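Local structure of 6-phosphogluconolactonase (Trypanosoma cruzi, 6VYE) at residues A[44-50]-A[76-82]; A[214-220]-A[249-255]. The protein probably hydrolyses 6-phosphogluconolactone to 6-phosphogluconate, the second step of the oxidative pentose phosphate pathway. All blocks are in the same frame, centred on the assembly; numbering follows the deposited sequence.

Interactions 1 and 2 belong to the same mixed sheet, with their centres about 16 Å apart and their nearest atoms about 5 Å apart. Interaction 1 joins two neighbouring parallel strands, 46-50 and 77-85. In interaction 2, strand 219-224 leaves the turn at 214-220, and strand 256-262 follows the loop at 249-255. Strand 163-167 lies between the two contacts in the strand order. It bonds to Ser47 and Ala49 on one side and to His219 on the other. Asp162, just before this strand, bonds Ser47 N and pairs with Arg218. A phosphate ion lies about 6 Å from the Trp44 side chain and probably comes from the crystallisation liquor.

Interaction 1. Residues A[44-50]-A[76-82]; sequences WPLSIAL and ALRFFFG
Ile48 N bonds Arg78 O at 2.9 Å in a nearly straight bond (176°). It is one of six backbone hydrogen bonds that join segments 44-50 and 76-82, whose strands run parallel. Leu46, Ile48 and Leu50 each give an N-H and take one back, reaching Ala76, Arg78, Phe80 and Gly82. Leu46, Ile48, Leu50, Leu77, Phe79 and Phe81 share one face of the sheet. There Ile48 and Phe79 lie side by side, and Ile48 CG2 is 3.5 Å from Phe79 CD1. CG1 of Ile48 is anti to its backbone N (chi1 -173°), which leaves CG2 as the branch that meets the ring. Leu50 CD2 reaches the edge of the Phe79 ring in its plane, 3.8 Å from Phe79 CD1. Ser47, Ala49, Arg78 and Phe80 point to the other face. The Phe80 ring has Ile48 O at its edge, in its plane, and Phe80 CE1 is 4.0 Å from Ser47 CB.

A cis peptide bond precedes Pro45, just ahead of strand 46-50. Ala76 CB sits over one face of the Trp44 six-membered ring, 4.2 Å from its centroid, in a CH-pi contact. Pro45 CG is 3.4 Å from Arg78 NH2. A water accepts from Arg78 NE at the guanidinium edge and donates to Pro45 O, 2.7 Å away.

Helix 95-104 covers Phe79 and Phe81, while helix 128-146 covers Phe80. Strand 163-167 bonds the far edge of strand 46-50. The connection between the two strands contains helices 54-66 and 68-73, making a beta-alpha-beta crossover of the Rossmann-like sheet. The neighbouring strand satisfies the N-H and C=O of Leu46, Ile48 and Leu50. These buried polar groups can therefore lie between apolar layers, while Arg78 meets Pro45 O through water at the partly exposed end.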
ATOM      1  N   TRP A  44      16.894 -10.452  -4.304  1.00 17.02           N
ATOM      2  CA  TRP A  44      16.269 -10.518  -2.962  1.00 17.11           C
ATOM      3  C   TRP A  44      17.175  -9.771  -1.982  1.00 17.82           C
ATOM      4  O   TRP A  44      18.397  -9.745  -2.145  1.00 16.26           O
ATOM      5  CB  TRP A  44      16.006 -11.957  -2.521  1.00 15.82           C
ATOM      6  CG  TRP A  44      15.134 -12.768  -3.424  1.00 16.12           C
ATOM      7  CD1 TRP A  44      14.606 -12.426  -4.643  1.00 15.08           C
ATOM      8  CD2 TRP A  44      14.708 -14.118  -3.159  1.00 16.11           C
ATOM      9  NE1 TRP A  44      13.899 -13.485  -5.146  1.00 16.74           N
ATOM     10  CE2 TRP A  44      13.935 -14.534  -4.266  1.00 16.38           C
ATOM     11  CE3 TRP A  44      14.936 -15.022  -2.114  1.00 15.88           C
ATOM     12  CZ2 TRP A  44      13.372 -15.805  -4.345  1.00 16.59           C
ATOM     13  CZ3 TRP A  44      14.369 -16.274  -2.183  1.00 15.89           C
ATOM     14  CH2 TRP A  44      13.617 -16.665  -3.295  1.00 16.45           C
ATOM     15  N   PRO A  45      16.621  -9.139  -0.927  1.00 19.09           N
ATOM     16  CA  PRO A  45      15.185  -9.124  -0.680  1.00 17.55           C
ATOM     17  C   PRO A  45      14.484  -8.091  -1.561  1.00 19.00           C
ATOM     18  O   PRO A  45      15.014  -7.001  -1.751  1.00 21.08           O
ATOM     19  CB  PRO A  45      15.054  -8.704   0.794  1.00 18.04           C
ATOM     20  CG  PRO A  45      16.311  -7.893   1.049  1.00 19.17           C
ATOM     21  CD  PRO A  45      17.386  -8.472   0.140  1.00 18.82           C
ATOM     22  N   LEU A  46      13.306  -8.458  -2.057  1.00 17.80           N
ATOM     23  CA  LEU A  46      12.436  -7.540  -2.814  1.00 16.45           C
ATOM     24  C   LEU A  46      11.721  -6.624  -1.817  1.00 15.81           C
ATOM     25  O   LEU A  46      11.203  -7.104  -0.763  1.00 16.73           O
ATOM     26  CB  LEU A  46      11.444  -8.353  -3.649  1.00 16.66           C
ATOM     27  CG  LEU A  46      12.027  -9.363  -4.643  1.00 16.43           C
ATOM     28  CD1 LEU A  46      10.896 -10.015  -5.393  1.00 17.14           C
ATOM     29  CD2 LEU A  46      12.951  -8.695  -5.654  1.00 18.08           C
ATOM     30  N   SER A  47      11.607  -5.351  -2.183  1.00 14.12           N
ATOM     31  CA  SER A  47      10.931  -4.318  -1.355  1.00 12.64           C
ATOM     32  C   SER A  47       9.408  -4.483  -1.477  1.00 11.69           C
ATOM     33  O   SER A  47       8.875  -4.465  -2.588  1.00 11.21           O
ATOM     34  CB  SER A  47      11.428  -2.947  -1.721  1.00 12.64           C
ATOM     35  OG  SER A  47      11.355  -2.744  -3.107  1.00 11.15           O
ATOM     36  N   ILE A  48       8.724  -4.658  -0.358  1.00 12.95           N
ATOM     37  CA  ILE A  48       7.233  -4.627  -0.318  1.00 13.11           C
ATOM     38  C   ILE A  48       6.770  -3.481   0.601  1.00 12.43           C
ATOM     39  O   ILE A  48       7.287  -3.353   1.689  1.00 12.71           O
ATOM     40  CB  ILE A  48       6.677  -5.987   0.097  1.00 13.10           C
ATOM     41  CG1 ILE A  48       5.154  -5.984  -0.041  1.00 14.14           C
ATOM     42  CG2 ILE A  48       7.139  -6.378   1.500  1.00 13.14           C
ATOM     43  CD1 ILE A  48       4.547  -7.345  -0.109  1.00 16.14           C
ATOM     44  N   ALA A  49       5.755  -2.724   0.199  1.00 12.55           N
ATOM     45  CA  ALA A  49       5.108  -1.733   1.069  1.00 11.78           C
ATOM     46  C   ALA A  49       3.756  -2.325   1.466  1.00 12.12           C
ATOM     47  O   ALA A  49       2.948  -2.614   0.531  1.00 13.68           O
ATOM     48  CB  ALA A  49       4.978  -0.406   0.382  1.00 12.24           C
ATOM     49  N   LEU A  50       3.578  -2.564   2.775  1.00 11.35           N
ATOM     50  CA  LEU A  50       2.401  -3.247   3.349  1.00 13.17           C
ATOM     51  C   LEU A  50       1.275  -2.226   3.542  1.00 15.18           C
ATOM     52  O   LEU A  50       1.575  -1.085   3.831  1.00 15.41           O
ATOM     53  CB  LEU A  50       2.765  -3.884   4.689  1.00 13.91           C
ATOM     54  CG  LEU A  50       3.895  -4.906   4.694  1.00 13.16           C
ATOM     55  CD1 LEU A  50       4.116  -5.458   6.099  1.00 13.19           C
ATOM     56  CD2 LEU A  50       3.587  -6.029   3.751  1.00 13.85           C
ATOM     57  N   ALA A  76      13.414 -13.315   1.530  1.00 14.55           N
ATOM     58  CA  ALA A  76      12.838 -12.957   0.218  1.00 15.16           C
ATOM     59  C   ALA A  76      12.301 -11.518   0.168  1.00 15.25           C
ATOM     60  O   ALA A  76      12.302 -10.953  -0.955  1.00 16.72           O
ATOM     61  CB  ALA A  76      11.775 -13.937  -0.152  1.00 15.41           C
ATOM     62  N   LEU A  77      11.942 -10.913   1.302  1.00 14.93           N
ATOM     63  CA  LEU A  77      11.206  -9.619   1.346  1.00 14.22           C
ATOM     64  C   LEU A  77      11.804  -8.689   2.403  1.00 14.38           C
ATOM     65  O   LEU A  77      12.147  -9.134   3.526  1.00 13.36           O
ATOM     66  CB  LEU A  77       9.707  -9.839   1.637  1.00 14.79           C
ATOM     67  CG  LEU A  77       8.860 -10.391   0.481  1.00 16.15           C
ATOM     68  CD1 LEU A  77       7.404 -10.578   0.885  1.00 17.02           C
ATOM     69  CD2 LEU A  77       8.933  -9.543  -0.770  1.00 16.27           C
ATOM     70  N   ARG A  78      11.813  -7.408   2.059  1.00 13.21           N
ATOM     71  CA  ARG A  78      12.096  -6.290   2.978  1.00 14.02           C
ATOM     72  C   ARG A  78      10.791  -5.501   3.084  1.00 13.20           C
ATOM     73  O   ARG A  78      10.257  -5.025   2.061  1.00 11.85           O
ATOM     74  CB  ARG A  78      13.296  -5.487   2.475  1.00 14.15           C
ATOM     75  CG  ARG A  78      13.895  -4.588   3.533  1.00 16.26           C
ATOM     76  CD  ARG A  78      14.884  -3.603   2.893  1.00 17.57           C
ATOM     77  NE  ARG A  78      16.076  -4.288   2.373  1.00 19.80           N
ATOM     78  CZ  ARG A  78      17.091  -4.738   3.116  1.00 21.29           C
ATOM     79  NH1 ARG A  78      17.095  -4.626   4.435  1.00 21.64           N
ATOM     80  NH2 ARG A  78      18.099  -5.349   2.543  1.00 22.14           N
ATOM     81  N   PHE A  79      10.256  -5.498   4.296  1.00 12.76           N
ATOM     82  CA  PHE A  79       8.902  -5.023   4.623  1.00 12.79           C
ATOM     83  C   PHE A  79       8.980  -3.542   5.003  1.00 12.54           C
ATOM     84  O   PHE A  79       9.592  -3.200   6.038  1.00 13.62           O
ATOM     85  CB  PHE A  79       8.306  -5.890   5.737  1.00 12.48           C
ATOM     86  CG  PHE A  79       8.065  -7.334   5.354  1.00 13.10           C
ATOM     87  CD1 PHE A  79       6.892  -7.696   4.718  1.00 12.81           C
ATOM     88  CD2 PHE A  79       8.988  -8.322   5.682  1.00 13.29           C
ATOM     89  CE1 PHE A  79       6.660  -9.013   4.353  1.00 13.02           C
ATOM     90  CE2 PHE A  79       8.759  -9.646   5.324  1.00 13.99           C
ATOM     91  CZ  PHE A  79       7.563  -9.990   4.719  1.00 13.70           C
ATOM     92  N   PHE A  80       8.318  -2.722   4.206  1.00 12.79           N
ATOM     93  CA  PHE A  80       8.073  -1.274   4.428  1.00 14.02           C
ATOM     94  C   PHE A  80       6.569  -1.076   4.604  1.00 13.57           C
ATOM     95  O   PHE A  80       5.828  -2.017   4.425  1.00 13.53           O
ATOM     96  CB  PHE A  80       8.562  -0.483   3.221  1.00 13.74           C
ATOM     97  CG  PHE A  80      10.049  -0.541   2.972  1.00 14.28           C
ATOM     98  CD1 PHE A  80      10.629  -1.623   2.319  1.00 14.31           C
ATOM     99  CD2 PHE A  80      10.875   0.507   3.352  1.00 15.18           C
ATOM    100  CE1 PHE A  80      11.998  -1.676   2.078  1.00 14.58           C
ATOM    101  CE2 PHE A  80      12.248   0.441   3.139  1.00 15.85           C
ATOM    102  CZ  PHE A  80      12.810  -0.659   2.514  1.00 15.32           C
ATOM    103  N   PHE A  81       6.144   0.130   4.928  1.00 15.35           N
ATOM    104  CA  PHE A  81       4.714   0.468   5.117  1.00 16.79           C
ATOM    105  C   PHE A  81       4.328   1.527   4.100  1.00 17.73           C
ATOM    106  O   PHE A  81       5.087   2.497   3.946  1.00 19.02           O
ATOM    107  CB  PHE A  81       4.464   0.879   6.564  1.00 17.11           C
ATOM    108  CG  PHE A  81       4.639  -0.283   7.497  1.00 15.70           C
ATOM    109  CD1 PHE A  81       3.556  -1.079   7.837  1.00 15.30           C
ATOM    110  CD2 PHE A  81       5.909  -0.650   7.913  1.00 16.40           C
ATOM    111  CE1 PHE A  81       3.733  -2.176   8.663  1.00 15.25           C
ATOM    112  CE2 PHE A  81       6.087  -1.783   8.697  1.00 17.29           C
ATOM    113  CZ  PHE A  81       4.990  -2.527   9.088  1.00 16.13           C
ATOM    114  N   GLY A  82       3.223   1.274   3.399  1.00 16.44           N
ATOM    115  CA  GLY A  82       2.641   2.241   2.457  1.00 18.00           C
ATOM    116  C   GLY A  82       2.091   3.431   3.214  1.00 17.71           C
ATOM    117  O   GLY A  82       2.028   4.492   2.658  1.00 15.37           O
TER
HETATM  118  O   HOH W   1      14.996  -4.664  -0.345  1.00 24.64           O

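Interaction 2. Residues A[214-220]-A[249-255]; sequences IIHARHV and FLRNCKG
Ile215 and Cys253 bring the two backbones together, with their CA atoms 4.0 Å apart. Segment 214-220 ends helix 211-215, turns, and enters strand 219-224. Segment 249-255 leaves a 3-10 turn and leads to strand 256-262. The direct hydrogen bond across them runs from Lys254 N to Ile215 O, at 2.7 Å and 163°, with the donor in the carbonyl plane. A water accepts from Gly255 N and is placed to donate to Ile214 O and Ala217 O. Gly255 CA makes a CA-H...O contact with Ala217 O at 3.6 Å.

Strands 219-224 and 256-262 are neighbours and parallel in the mixed sheet of this Rossmann-like fold. The contact therefore joins the two connections that enter these strands. Backbone bonds from Arg218 and Val220 to Asp256 continue the pairing into the sheet.

Ile214 meets the Phe249 ring at its edge through CD1, 4.0 Å from Phe249 CZ. The two side chains cross at about a right angle. Phe249 CG stands between its backbone N and carbonyl carbon (chi1 73°), a torsion that turns the ring toward the isoleucines. Ile214 CG2 touches Leu250 CD2 at 3.8 Å, and Leu166 of strand 163-167 packs against both residues. Ile215 lies alongside Asn252, and Ile215 CG2 is 3.4 Å from Asn252 O. Cys253 SG packs against Val220 CG2 at 4.1 Å. Toward solvent, Lys254 runs beside His216 with CG over one face of the imidazole. Lys254 NZ forms a salt bridge with Glu152, while His216 ND1 bonds Ile212 O.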
ATOM      1  N   ILE A 214       3.861   4.985  -5.997  1.00 16.42           N
ATOM      2  CA  ILE A 214       3.013   3.834  -6.388  1.00 15.16           C
ATOM      3  C   ILE A 214       3.064   3.687  -7.917  1.00 15.28           C
ATOM      4  O   ILE A 214       3.178   2.535  -8.449  1.00 14.76           O
ATOM      5  CB  ILE A 214       1.575   4.004  -5.843  1.00 15.19           C
ATOM      6  CG1 ILE A 214       1.587   3.976  -4.318  1.00 15.06           C
ATOM      7  CG2 ILE A 214       0.634   2.954  -6.425  1.00 13.94           C
ATOM      8  CD1 ILE A 214       0.316   4.458  -3.678  1.00 15.52           C
ATOM      9  N   ILE A 215       2.985   4.805  -8.614  1.00 15.50           N
ATOM     10  CA  ILE A 215       2.977   4.847 -10.104  1.00 17.76           C
ATOM     11  C   ILE A 215       4.253   4.195 -10.668  1.00 17.16           C
ATOM     12  O   ILE A 215       4.163   3.584 -11.732  1.00 18.79           O
ATOM     13  CB  ILE A 215       2.760   6.294 -10.584  1.00 18.48           C
ATOM     14  CG1 ILE A 215       1.273   6.658 -10.463  1.00 19.55           C
ATOM     15  CG2 ILE A 215       3.268   6.486 -12.006  1.00 19.50           C
ATOM     16  CD1 ILE A 215       0.981   8.148 -10.532  1.00 20.53           C
ATOM     17  N   HIS A 216       5.376   4.269  -9.957  1.00 17.22           N
ATOM     18  CA  HIS A 216       6.674   3.701 -10.408  1.00 18.72           C
ATOM     19  C   HIS A 216       7.030   2.350  -9.772  1.00 16.46           C
ATOM     20  O   HIS A 216       8.162   1.890 -10.038  1.00 14.39           O
ATOM     21  CB  HIS A 216       7.755   4.756 -10.209  1.00 19.71           C
ATOM     22  CG  HIS A 216       7.684   5.743 -11.312  1.00 22.91           C
ATOM     23  ND1 HIS A 216       6.936   6.916 -11.216  1.00 25.90           N
ATOM     24  CD2 HIS A 216       8.183   5.697 -12.561  1.00 23.65           C
ATOM     25  CE1 HIS A 216       7.029   7.558 -12.355  1.00 23.05           C
ATOM     26  NE2 HIS A 216       7.787   6.838 -13.186  1.00 23.20           N
ATOM     27  N   ALA A 217       6.157   1.743  -8.951  1.00 16.83           N
ATOM     28  CA  ALA A 217       6.415   0.418  -8.331  1.00 15.35           C
ATOM     29  C   ALA A 217       6.397  -0.583  -9.478  1.00 15.23           C
ATOM     30  O   ALA A 217       5.606  -0.379 -10.383  1.00 14.36           O
ATOM     31  CB  ALA A 217       5.361   0.048  -7.307  1.00 15.63           C
ATOM     32  N   ARG A 218       7.220  -1.627  -9.421  1.00 16.26           N
ATOM     33  CA  ARG A 218       7.250  -2.720 -10.439  1.00 16.60           C
ATOM     34  C   ARG A 218       5.950  -3.536 -10.387  1.00 15.62           C
ATOM     35  O   ARG A 218       5.508  -3.999 -11.449  1.00 14.81           O
ATOM     36  CB  ARG A 218       8.464  -3.611 -10.185  1.00 18.85           C
ATOM     37  CG  ARG A 218       9.781  -2.863 -10.325  1.00 21.93           C
ATOM     38  CD  ARG A 218      11.027  -3.733 -10.390  1.00 26.28           C
ATOM     39  NE  ARG A 218      12.210  -2.909 -10.600  1.00 30.81           N
ATOM     40  CZ  ARG A 218      13.026  -2.448  -9.636  1.00 34.86           C
ATOM     41  NH1 ARG A 218      12.862  -2.768  -8.356  1.00 34.02           N
ATOM     42  NH2 ARG A 218      14.039  -1.666  -9.970  1.00 33.73           N
ATOM     43  N   HIS A 219       5.391  -3.765  -9.193  1.00 14.32           N
ATOM     44  CA  HIS A 219       4.102  -4.477  -9.015  1.00 14.79           C
ATOM     45  C   HIS A 219       3.200  -3.765  -8.009  1.00 14.35           C
ATOM     46  O   HIS A 219       3.661  -3.453  -6.866  1.00 14.51           O
ATOM     47  CB  HIS A 219       4.313  -5.912  -8.580  1.00 15.30           C
ATOM     48  CG  HIS A 219       5.242  -6.634  -9.473  1.00 16.19           C
ATOM     49  ND1 HIS A 219       4.790  -7.379 -10.554  1.00 16.08           N
ATOM     50  CD2 HIS A 219       6.594  -6.721  -9.465  1.00 15.35           C
ATOM     51  CE1 HIS A 219       5.823  -7.910 -11.168  1.00 15.66           C
ATOM     52  NE2 HIS A 219       6.948  -7.546 -10.499  1.00 15.04           N
ATOM     53  N   VAL A 220       1.936  -3.583  -8.400  1.00 13.16           N
ATOM     54  CA  VAL A 220       0.912  -2.961  -7.532  1.00 13.86           C
ATOM     55  C   VAL A 220      -0.240  -3.961  -7.421  1.00 13.73           C
ATOM     56  O   VAL A 220      -0.708  -4.463  -8.468  1.00 15.38           O
ATOM     57  CB  VAL A 220       0.449  -1.598  -8.088  1.00 13.26           C
ATOM     58  CG1 VAL A 220      -0.696  -1.037  -7.274  1.00 13.18           C
ATOM     59  CG2 VAL A 220       1.595  -0.601  -8.217  1.00 13.55           C
ATOM     60  N   PHE A 249      -5.639   7.827  -9.828  1.00 15.61           N
ATOM     61  CA  PHE A 249      -4.214   7.905 -10.260  1.00 17.06           C
ATOM     62  C   PHE A 249      -3.678   6.498 -10.578  1.00 17.55           C
ATOM     63  O   PHE A 249      -2.782   6.423 -11.381  1.00 18.52           O
ATOM     64  CB  PHE A 249      -3.343   8.639  -9.235  1.00 17.74           C
ATOM     65  CG  PHE A 249      -3.047   7.865  -7.976  1.00 20.44           C
ATOM     66  CD1 PHE A 249      -2.035   6.914  -7.946  1.00 21.56           C
ATOM     67  CD2 PHE A 249      -3.778   8.075  -6.825  1.00 20.65           C
ATOM     68  CE1 PHE A 249      -1.773   6.189  -6.794  1.00 21.48           C
ATOM     69  CE2 PHE A 249      -3.500   7.368  -5.662  1.00 20.68           C
ATOM     70  CZ  PHE A 249      -2.514   6.409  -5.663  1.00 20.66           C
ATOM     71  N   LEU A 250      -4.194   5.423  -9.968  1.00 16.65           N
ATOM     72  CA  LEU A 250      -3.696   4.038 -10.221  1.00 15.22           C
ATOM     73  C   LEU A 250      -3.736   3.716 -11.724  1.00 16.06           C
ATOM     74  O   LEU A 250      -3.013   2.790 -12.143  1.00 16.28           O
ATOM     75  CB  LEU A 250      -4.533   3.032  -9.432  1.00 14.75           C
ATOM     76  CG  LEU A 250      -4.408   3.107  -7.904  1.00 15.16           C
ATOM     77  CD1 LEU A 250      -5.401   2.188  -7.249  1.00 14.25           C
ATOM     78  CD2 LEU A 250      -2.991   2.761  -7.421  1.00 15.79           C
ATOM     79  N   ARG A 251      -4.549   4.430 -12.519  1.00 17.66           N
ATOM     80  CA  ARG A 251      -4.607   4.210 -13.992  1.00 16.86           C
ATOM     81  C   ARG A 251      -3.249   4.565 -14.607  1.00 15.93           C
ATOM     82  O   ARG A 251      -2.966   4.080 -15.691  1.00 16.03           O
ATOM     83  CB  ARG A 251      -5.686   5.052 -14.675  1.00 16.18           C
ATOM     84  CG  ARG A 251      -7.103   4.675 -14.276  1.00 17.72           C
ATOM     85  CD  ARG A 251      -8.111   5.620 -14.896  1.00 19.16           C
ATOM     86  NE  ARG A 251      -8.126   5.525 -16.347  1.00 19.68           N
ATOM     87  CZ  ARG A 251      -8.924   4.720 -17.052  1.00 20.74           C
ATOM     88  NH1 ARG A 251      -9.776   3.903 -16.448  1.00 21.22           N
ATOM     89  NH2 ARG A 251      -8.855   4.724 -18.374  1.00 21.78           N
ATOM     90  N   ASN A 252      -2.477   5.423 -13.959  1.00 15.38           N
ATOM     91  CA  ASN A 252      -1.157   5.886 -14.454  1.00 16.38           C
ATOM     92  C   ASN A 252      -0.028   4.943 -14.019  1.00 15.61           C
ATOM     93  O   ASN A 252       1.146   5.253 -14.314  1.00 14.19           O
ATOM     94  CB  ASN A 252      -0.877   7.295 -13.941  1.00 18.71           C
ATOM     95  CG  ASN A 252      -1.792   8.330 -14.564  1.00 20.89           C
ATOM     96  OD1 ASN A 252      -2.173   9.284 -13.886  1.00 26.32           O
ATOM     97  ND2 ASN A 252      -2.173   8.131 -15.814  1.00 17.74           N
ATOM     98  N   CYS A 253      -0.321   3.836 -13.346  1.00 15.47           N
ATOM     99  CA  CYS A 253       0.730   2.923 -12.842  1.00 16.62           C
ATOM    100  C   CYS A 253       1.590   2.411 -14.002  1.00 16.98           C
ATOM    101  O   CYS A 253       1.021   2.071 -15.032  1.00 17.82           O
ATOM    102  CB  CYS A 253       0.113   1.801 -12.025  1.00 17.25           C
ATOM    103  SG  CYS A 253      -0.280   2.324 -10.340  1.00 17.26           S
ATOM    104  N   LYS A 254       2.919   2.448 -13.851  1.00 18.40           N
ATOM    105  CA  LYS A 254       3.882   2.087 -14.929  1.00 20.56           C
ATOM    106  C   LYS A 254       4.166   0.592 -14.881  1.00 18.93           C
ATOM    107  O   LYS A 254       4.514   0.063 -15.929  1.00 17.69           O
ATOM    108  CB  LYS A 254       5.209   2.844 -14.849  1.00 23.68           C
ATOM    109  CG  LYS A 254       5.109   4.346 -15.043  1.00 28.10           C
ATOM    110  CD  LYS A 254       4.757   4.744 -16.456  1.00 33.67           C
ATOM    111  CE  LYS A 254       4.581   6.239 -16.653  1.00 37.12           C
ATOM    112  NZ  LYS A 254       5.657   7.022 -15.992  1.00 40.60           N
ATOM    113  N   GLY A 255       3.918  -0.048 -13.742  1.00 18.72           N
ATOM    114  CA  GLY A 255       4.251  -1.458 -13.487  1.00 18.80           C
ATOM    115  C   GLY A 255       3.103  -2.402 -13.801  1.00 18.84           C
ATOM    116  O   GLY A 255       2.119  -1.976 -14.443  1.00 17.82           O
TER
HETATM  117  O   HOH W   2       3.202   0.830 -10.817  1.00 19.34           O